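Local structure of ribokinase (Cryptococcus neoformans var. grubii serotype A, 6CW5) at residues D24-L29 with D275-G280; K46-K51 with G316-V321; A53-A58 with V169-P174. The protein probably catalyses the magnesium-dependent transfer of a phosphoryl group from ATP to O-5 of D-ribose, giving D-ribose 5-phosphate and ADP. One frame throughout, in Å; residues are numbered along the deposited sequence.

The three contacts lie beside the predicted substrate pocket, where a glycerol is bound. Interactions 1 and 2, with centres about 8 Å apart, share the four-stranded sheet: strands 22-29 and 43-49 are antiparallel neighbours in it, and Asp24 N probably bonds to Arg47 O. Interaction 3 is centred about 12 Å from interaction 2, 15 Å from interaction 1 and 3 Å from the centre of the chain. Along the chain 24-29 comes first, then 46-51, 53-58, 169-174, 275-280 and 316-321. Interactions 1 and 2 thus bring early segments with predicted ribose-binding residues against late ones with predicted potassium ligands, while interaction 3 ties helix 51-61 to the end of strand 167-170 beside the predicted base Asp281.

Interaction 1: D24-L29 with D275-G280; sequences DEFFHL and DTTGAG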
# COMPACT_ATOMS: atom_id res chain seq x y z
N ASP A 24 -7.48 19.73 -13.06
CA ASP A 24 -8.67 19.40 -13.82
C ASP A 24 -8.64 20.19 -15.12
O ASP A 24 -8.48 21.40 -15.10
CB ASP A 24 -9.95 19.76 -13.06
CG ASP A 24 -10.22 18.84 -11.86
OD1 ASP A 24 -9.47 17.86 -11.67
OD2 ASP A 24 -11.20 19.11 -11.15
N GLU A 25 -8.85 19.50 -16.24
CA GLU A 25 -8.99 20.16 -17.52
C GLU A 25 -10.41 19.93 -18.00
O GLU A 25 -10.77 18.79 -18.32
CB GLU A 25 -7.97 19.62 -18.50
CG GLU A 25 -6.56 20.05 -18.17
CD GLU A 25 -5.59 19.57 -19.21
OE1 GLU A 25 -5.40 18.35 -19.30
OE2 GLU A 25 -5.04 20.41 -19.96
N PHE A 26 -11.21 21.00 -18.02
CA PHE A 26 -12.59 20.93 -18.50
C PHE A 26 -12.60 21.28 -19.99
O PHE A 26 -12.40 22.44 -20.35
CB PHE A 26 -13.49 21.90 -17.75
CG PHE A 26 -13.67 21.54 -16.31
CD1 PHE A 26 -14.74 20.75 -15.92
CD2 PHE A 26 -12.77 21.98 -15.35
CE1 PHE A 26 -14.92 20.40 -14.58
CE2 PHE A 26 -12.94 21.64 -14.00
CZ PHE A 26 -14.01 20.85 -13.63
N PHE A 27 -12.90 20.29 -20.82
CA PHE A 27 -13.10 20.47 -22.25
C PHE A 27 -14.60 20.62 -22.53
O PHE A 27 -15.37 19.67 -22.35
CB PHE A 27 -12.52 19.28 -23.00
CG PHE A 27 -11.03 19.24 -22.98
CD1 PHE A 27 -10.29 19.83 -24.00
CD2 PHE A 27 -10.35 18.58 -21.96
CE1 PHE A 27 -8.88 19.78 -23.97
CE2 PHE A 27 -8.97 18.52 -21.93
CZ PHE A 27 -8.22 19.11 -22.93
N HIS A 28 -15.01 21.81 -22.95
CA HIS A 28 -16.43 22.04 -23.20
C HIS A 28 -16.82 21.47 -24.56
O HIS A 28 -16.21 21.79 -25.59
CB HIS A 28 -16.71 23.54 -23.09
CG HIS A 28 -16.25 24.11 -21.78
ND1 HIS A 28 -17.01 24.04 -20.64
CD2 HIS A 28 -15.07 24.67 -21.42
CE1 HIS A 28 -16.34 24.57 -19.63
NE2 HIS A 28 -15.16 24.96 -20.08
N LEU A 29 -17.87 20.64 -24.57
CA LEU A 29 -18.23 19.86 -25.74
C LEU A 29 -19.74 19.82 -25.93
O LEU A 29 -20.49 19.95 -24.96
CB LEU A 29 -17.69 18.43 -25.59
CG LEU A 29 -16.18 18.29 -25.78
CD1 LEU A 29 -15.71 17.05 -25.03
CD2 LEU A 29 -15.86 18.18 -27.23
N ASP A 275 -21.98 23.81 -12.36
CA ASP A 275 -21.12 22.64 -12.47
C ASP A 275 -21.07 21.90 -11.14
O ASP A 275 -20.76 22.50 -10.11
CB ASP A 275 -19.71 23.03 -12.91
CG ASP A 275 -18.85 21.82 -13.24
OD1 ASP A 275 -18.75 21.44 -14.43
OD2 ASP A 275 -18.28 21.25 -12.29
N THR A 276 -21.37 20.61 -11.18
CA THR A 276 -21.42 19.80 -9.97
C THR A 276 -20.13 19.04 -9.72
O THR A 276 -20.08 18.24 -8.79
CB THR A 276 -22.61 18.83 -10.04
OG1 THR A 276 -22.49 17.99 -11.20
CG2 THR A 276 -23.92 19.60 -10.12
N THR A 277 -19.09 19.25 -10.53
CA THR A 277 -17.81 18.63 -10.22
C THR A 277 -17.36 19.10 -8.84
O THR A 277 -17.39 20.29 -8.54
CB THR A 277 -16.75 18.98 -11.27
OG1 THR A 277 -17.12 18.44 -12.55
CG2 THR A 277 -15.38 18.43 -10.86
N GLY A 278 -16.99 18.14 -8.00
CA GLY A 278 -16.61 18.45 -6.64
C GLY A 278 -17.74 18.86 -5.71
O GLY A 278 -17.47 19.12 -4.53
N ALA A 279 -18.99 18.95 -6.19
CA ALA A 279 -20.11 19.16 -5.27
C ALA A 279 -20.20 18.03 -4.27
O ALA A 279 -20.43 18.25 -3.07
CB ALA A 279 -21.42 19.30 -6.04
N GLY A 280 -20.00 16.79 -4.73
CA GLY A 280 -19.90 15.68 -3.79
C GLY A 280 -18.69 15.82 -2.89
O GLY A 280 -18.75 15.52 -1.70
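Van der Waals contact joins these segments, and Phe26 carries it: its CE1 lies 3.6 Å from Thr277 OG1, while CZ is 3.9 Å from Thr277 CG2. The hydroxyl oxygen sits at the ring edge, in the ring plane, and the two side chains approach from opposite directions. Phe26 CG is anti to its carbonyl carbon (chi1 -67°), a torsion that carries the ring from the strand towards the loop. Beside it, Asp275 OD1 approaches CE1 of Phe26 to 4.0 Å, with the carboxylate almost perpendicular to the ring, at 88°; Asp275 is poorly ordered, so this placement is less certain. Asp24 adds a looser touch, OD2 to Thr277 CG2 at 4.2 Å.

Polar bonding lies within the loop. Thr277 N donates to Asp275 OD2 at 2.8 Å, meeting the oxygen from above the carboxylate plane, and closes an Asx turn. In this PfkB-family kinase the turn leads through Gly278, the N-cap, into helix 279-292, which holds the predicted catalytic base Asp281. Asp275 and Thr277 are themselves predicted potassium ligands.

On the strand side, Asp24, predicted to bind substrate, hydrogen-bonds through OD2 to a glycerol, probably from the crystallisation liquor. Phe26 also packs on Thr45, Arg47 and Ile106 of the neighbouring strands.

Interaction 2: K46-K51 with G316-V321; sequences KRAGGK and GAMESV
This is a buried, mainly van der Waals contact bridged by one water, set where the end of strand 43-49 meets the loop after helix 297-311. Arg47 CD reaches the backbone of Gly316, 3.4 Å from its CA. The closest touch is thus made by CD and not by the guanidinium, and NE lies farther off, 4.0 Å from Gly316 N. Gly316 is poorly ordered.

Ala48 faces Met318 through its methyl group, CB to SD at 3.9 Å. The methionine bends at chi3 (74°), which turns CE back to 4.1 Å from the same Ala48 CB. Trp78, Val79 and Met82 of helix 77-85 also pack against Ala48.

Between the backbones the water donates to Ala48 O at 2.8 Å and accepts from Ala317 N at 3.1 Å, satisfying both buried groups. The strand runs into the glycine pair of the PfkB family, where Gly50 N-caps helix 51-61 and Gly50 and Lys51 are predicted to bind ribose. Lys51 NZ forms a salt bridge with Asp281 OD2; it and Gly50 N also bond to a glycerol, probably from the crystallisation liquor. Across the contact, Met318 to Val321 form a type I turn, and Gly316 and Ser320 are predicted potassium ligands.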
# COMPACT_ATOMS: atom_id res chain seq x y z
N LYS A 46 -8.89 25.20 -17.03
CA LYS A 46 -8.06 24.43 -16.10
C LYS A 46 -8.36 24.91 -14.69
O LYS A 46 -8.37 26.11 -14.43
CB LYS A 46 -6.57 24.59 -16.40
CG LYS A 46 -6.07 23.81 -17.62
CD LYS A 46 -4.54 23.64 -17.56
CE LYS A 46 -3.98 23.18 -18.91
NZ LYS A 46 -2.50 22.97 -18.86
N ARG A 47 -8.57 23.97 -13.77
CA ARG A 47 -8.86 24.35 -12.39
C ARG A 47 -8.18 23.36 -11.46
O ARG A 47 -7.92 22.22 -11.84
CB ARG A 47 -10.38 24.36 -12.13
CG ARG A 47 -11.17 25.24 -13.10
CD ARG A 47 -12.34 25.88 -12.42
NE ARG A 47 -13.11 26.75 -13.31
CZ ARG A 47 -12.97 28.06 -13.37
NH1 ARG A 47 -12.08 28.67 -12.61
NH2 ARG A 47 -13.72 28.77 -14.21
N ALA A 48 -7.87 23.83 -10.25
CA ALA A 48 -7.40 22.91 -9.22
C ALA A 48 -8.50 21.91 -8.87
O ALA A 48 -9.68 22.28 -8.77
CB ALA A 48 -6.99 23.68 -7.97
N GLY A 49 -8.13 20.67 -8.69
CA GLY A 49 -9.08 19.62 -8.38
C GLY A 49 -8.46 18.43 -7.66
O GLY A 49 -7.44 18.56 -6.97
N GLY A 50 -9.08 17.26 -7.84
CA GLY A 50 -8.69 16.02 -7.19
C GLY A 50 -9.53 15.72 -5.96
O GLY A 50 -9.87 16.63 -5.20
N LYS A 51 -9.90 14.45 -5.76
CA LYS A 51 -10.73 14.09 -4.60
C LYS A 51 -10.08 14.55 -3.29
O LYS A 51 -10.74 15.18 -2.45
CB LYS A 51 -10.98 12.58 -4.60
CG LYS A 51 -12.01 12.09 -5.65
CD LYS A 51 -13.44 12.24 -5.19
CE LYS A 51 -14.41 12.42 -6.38
NZ LYS A 51 -14.08 13.73 -7.09
N GLY A 316 -15.62 25.85 -10.34
CA GLY A 316 -14.49 25.02 -9.97
C GLY A 316 -14.79 24.04 -8.84
O GLY A 316 -15.62 24.30 -7.97
N ALA A 317 -14.09 22.90 -8.87
CA ALA A 317 -14.24 21.93 -7.79
C ALA A 317 -13.73 22.50 -6.47
O ALA A 317 -14.37 22.35 -5.42
CB ALA A 317 -13.52 20.64 -8.14
N MET A 318 -12.57 23.18 -6.50
CA MET A 318 -12.04 23.83 -5.31
C MET A 318 -12.54 25.27 -5.16
O MET A 318 -12.86 25.69 -4.04
CB MET A 318 -10.50 23.82 -5.35
CG MET A 318 -9.88 22.99 -4.24
SD MET A 318 -8.09 22.75 -4.39
CE MET A 318 -7.45 24.35 -3.91
N GLU A 319 -12.63 26.02 -6.26
CA GLU A 319 -12.94 27.44 -6.18
C GLU A 319 -14.35 27.71 -5.65
O GLU A 319 -14.59 28.74 -5.02
CB GLU A 319 -12.76 28.09 -7.56
N SER A 320 -15.30 26.80 -5.89
CA SER A 320 -16.69 27.04 -5.53
C SER A 320 -17.05 26.57 -4.13
O SER A 320 -18.22 26.70 -3.73
CB SER A 320 -17.62 26.37 -6.55
OG SER A 320 -17.42 24.97 -6.62
N VAL A 321 -16.10 26.03 -3.37
CA VAL A 321 -16.38 25.61 -2.00
C VAL A 321 -16.61 26.84 -1.14
O VAL A 321 -15.68 27.66 -0.96
CB VAL A 321 -15.24 24.75 -1.43
CG1 VAL A 321 -15.48 24.52 0.05
CG2 VAL A 321 -15.16 23.42 -2.17
O HOH W 1 -11.79 21.53 -10.52

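Interaction 3: A53-A58 with V169-P174; sequences ANQAFA and VFNPSP
Segments 53-58 and 169-174 come no closer than 10.2 Å between CA atoms, at Gln55 and Asn171, so side chains alone span the gap. The setting is the alpha/beta core of the ribokinase fold: strand 167-170 belongs to the nine-stranded sheet, and its chain leaves at Asn171 through an inverse gamma turn centred on Pro172. The buried area is correspondingly small, 60 Å² over both sides.

Gln55 and Asn171 make the whole contact. Gln55 stretches out from the helix, extended beyond CG, while Asn171 has CG anti to its backbone N (chi1 175°) and turns its amide towards the helix. The two amide planes are inclined by 41° and the side chains cross at a slant. Gln55 NE2 donates to Asn171 OD1 at 3.4 Å with an N-H...O angle of 134°, and that length and bend make it a weak hydrogen bond.

Each amide has a stronger partner elsewhere. Gln55 OE1 accepts from Gln144 NE2, and Gln55 NE2 also donates to Asp281 OD1, the predicted proton acceptor. Asn54, one residue earlier and predicted to bind substrate, bonds through ND2 to Asp281 OD2, which Lys51 NZ also meets in a salt bridge, so residues of this helix hold both carboxylate oxygens and probably limit their rotation. On the other side, just past the strand, Asn171 ND2 is tied to Ile193 O of the adjoining strand 191-195. This bond probably fixes the amide's rotation, with OD1 facing Gln55 NE2, which lies 4.1 Å from Asn171 CG.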
# COMPACT_ATOMS: atom_id res chain seq x y z
N ALA A 53 -7.62 16.95 -2.65
CA ALA A 53 -7.53 18.40 -2.50
C ALA A 53 -8.91 19.05 -2.34
O ALA A 53 -9.07 19.98 -1.53
CB ALA A 53 -6.80 18.99 -3.71
N ASN A 54 -9.89 18.63 -3.15
CA ASN A 54 -11.24 19.19 -3.06
C ASN A 54 -11.81 19.01 -1.66
O ASN A 54 -12.38 19.94 -1.08
CB ASN A 54 -12.20 18.52 -4.05
CG ASN A 54 -11.98 18.91 -5.49
OD1 ASN A 54 -11.29 19.88 -5.78
ND2 ASN A 54 -12.59 18.16 -6.41
N GLN A 55 -11.70 17.78 -1.14
CA GLN A 55 -12.29 17.49 0.16
C GLN A 55 -11.51 18.19 1.27
O GLN A 55 -12.11 18.71 2.22
CB GLN A 55 -12.36 15.97 0.36
CG GLN A 55 -13.44 15.36 -0.53
CD GLN A 55 -13.60 13.83 -0.44
OE1 GLN A 55 -13.14 13.18 0.50
NE2 GLN A 55 -14.23 13.26 -1.46
N ALA A 56 -10.18 18.27 1.15
CA ALA A 56 -9.40 19.01 2.16
C ALA A 56 -9.76 20.49 2.15
O ALA A 56 -9.90 21.12 3.21
CB ALA A 56 -7.90 18.83 1.90
N PHE A 57 -9.87 21.06 0.95
CA PHE A 57 -10.26 22.45 0.80
C PHE A 57 -11.61 22.72 1.46
O PHE A 57 -11.82 23.78 2.08
CB PHE A 57 -10.32 22.78 -0.69
CG PHE A 57 -10.25 24.23 -0.98
CD1 PHE A 57 -9.03 24.89 -0.99
CD2 PHE A 57 -11.41 24.95 -1.26
CE1 PHE A 57 -8.97 26.25 -1.28
CE2 PHE A 57 -11.35 26.31 -1.53
CZ PHE A 57 -10.13 26.95 -1.55
N ALA A 58 -12.55 21.79 1.32
CA ALA A 58 -13.87 21.96 1.91
C ALA A 58 -13.82 21.83 3.42
O ALA A 58 -14.50 22.59 4.13
CB ALA A 58 -14.86 20.95 1.31
N VAL A 169 -13.57 8.19 7.21
CA VAL A 169 -14.62 8.51 6.25
C VAL A 169 -14.08 8.17 4.87
O VAL A 169 -13.00 8.62 4.50
CB VAL A 169 -15.02 10.00 6.33
CG1 VAL A 169 -16.12 10.32 5.34
CG2 VAL A 169 -15.47 10.35 7.74
N PHE A 170 -14.82 7.34 4.11
CA PHE A 170 -14.32 6.83 2.84
C PHE A 170 -15.32 7.12 1.74
O PHE A 170 -16.52 6.91 1.92
CB PHE A 170 -14.09 5.34 2.97
CG PHE A 170 -13.71 4.62 1.70
CD1 PHE A 170 -12.62 5.03 0.93
CD2 PHE A 170 -14.37 3.45 1.34
CE1 PHE A 170 -12.24 4.32 -0.20
CE2 PHE A 170 -14.01 2.75 0.20
CZ PHE A 170 -12.93 3.17 -0.56
N ASN A 171 -14.83 7.59 0.59
CA ASN A 171 -15.65 7.84 -0.59
C ASN A 171 -15.04 7.00 -1.72
O ASN A 171 -13.93 7.31 -2.19
CB ASN A 171 -15.62 9.35 -0.89
CG ASN A 171 -16.34 9.76 -2.17
OD1 ASN A 171 -15.86 10.65 -2.88
ND2 ASN A 171 -17.51 9.17 -2.44
N PRO A 172 -15.68 5.91 -2.14
CA PRO A 172 -14.99 5.00 -3.11
C PRO A 172 -15.03 5.51 -4.54
O PRO A 172 -15.79 5.03 -5.40
CB PRO A 172 -15.77 3.70 -2.96
CG PRO A 172 -17.21 4.17 -2.55
CD PRO A 172 -16.99 5.40 -1.69
N SER A 173 -14.19 6.51 -4.81
CA SER A 173 -14.18 7.18 -6.11
C SER A 173 -12.74 7.32 -6.59
O SER A 173 -11.93 7.96 -5.90
CB SER A 173 -14.84 8.56 -6.04
OG SER A 173 -14.71 9.22 -7.30
N PRO A 174 -12.39 6.81 -7.77
CA PRO A 174 -13.25 6.00 -8.66
C PRO A 174 -13.60 4.67 -8.03
O PRO A 174 -12.94 4.30 -7.08
CB PRO A 174 -12.38 5.80 -9.89
CG PRO A 174 -10.93 5.96 -9.36
CD PRO A 174 -11.05 7.05 -8.34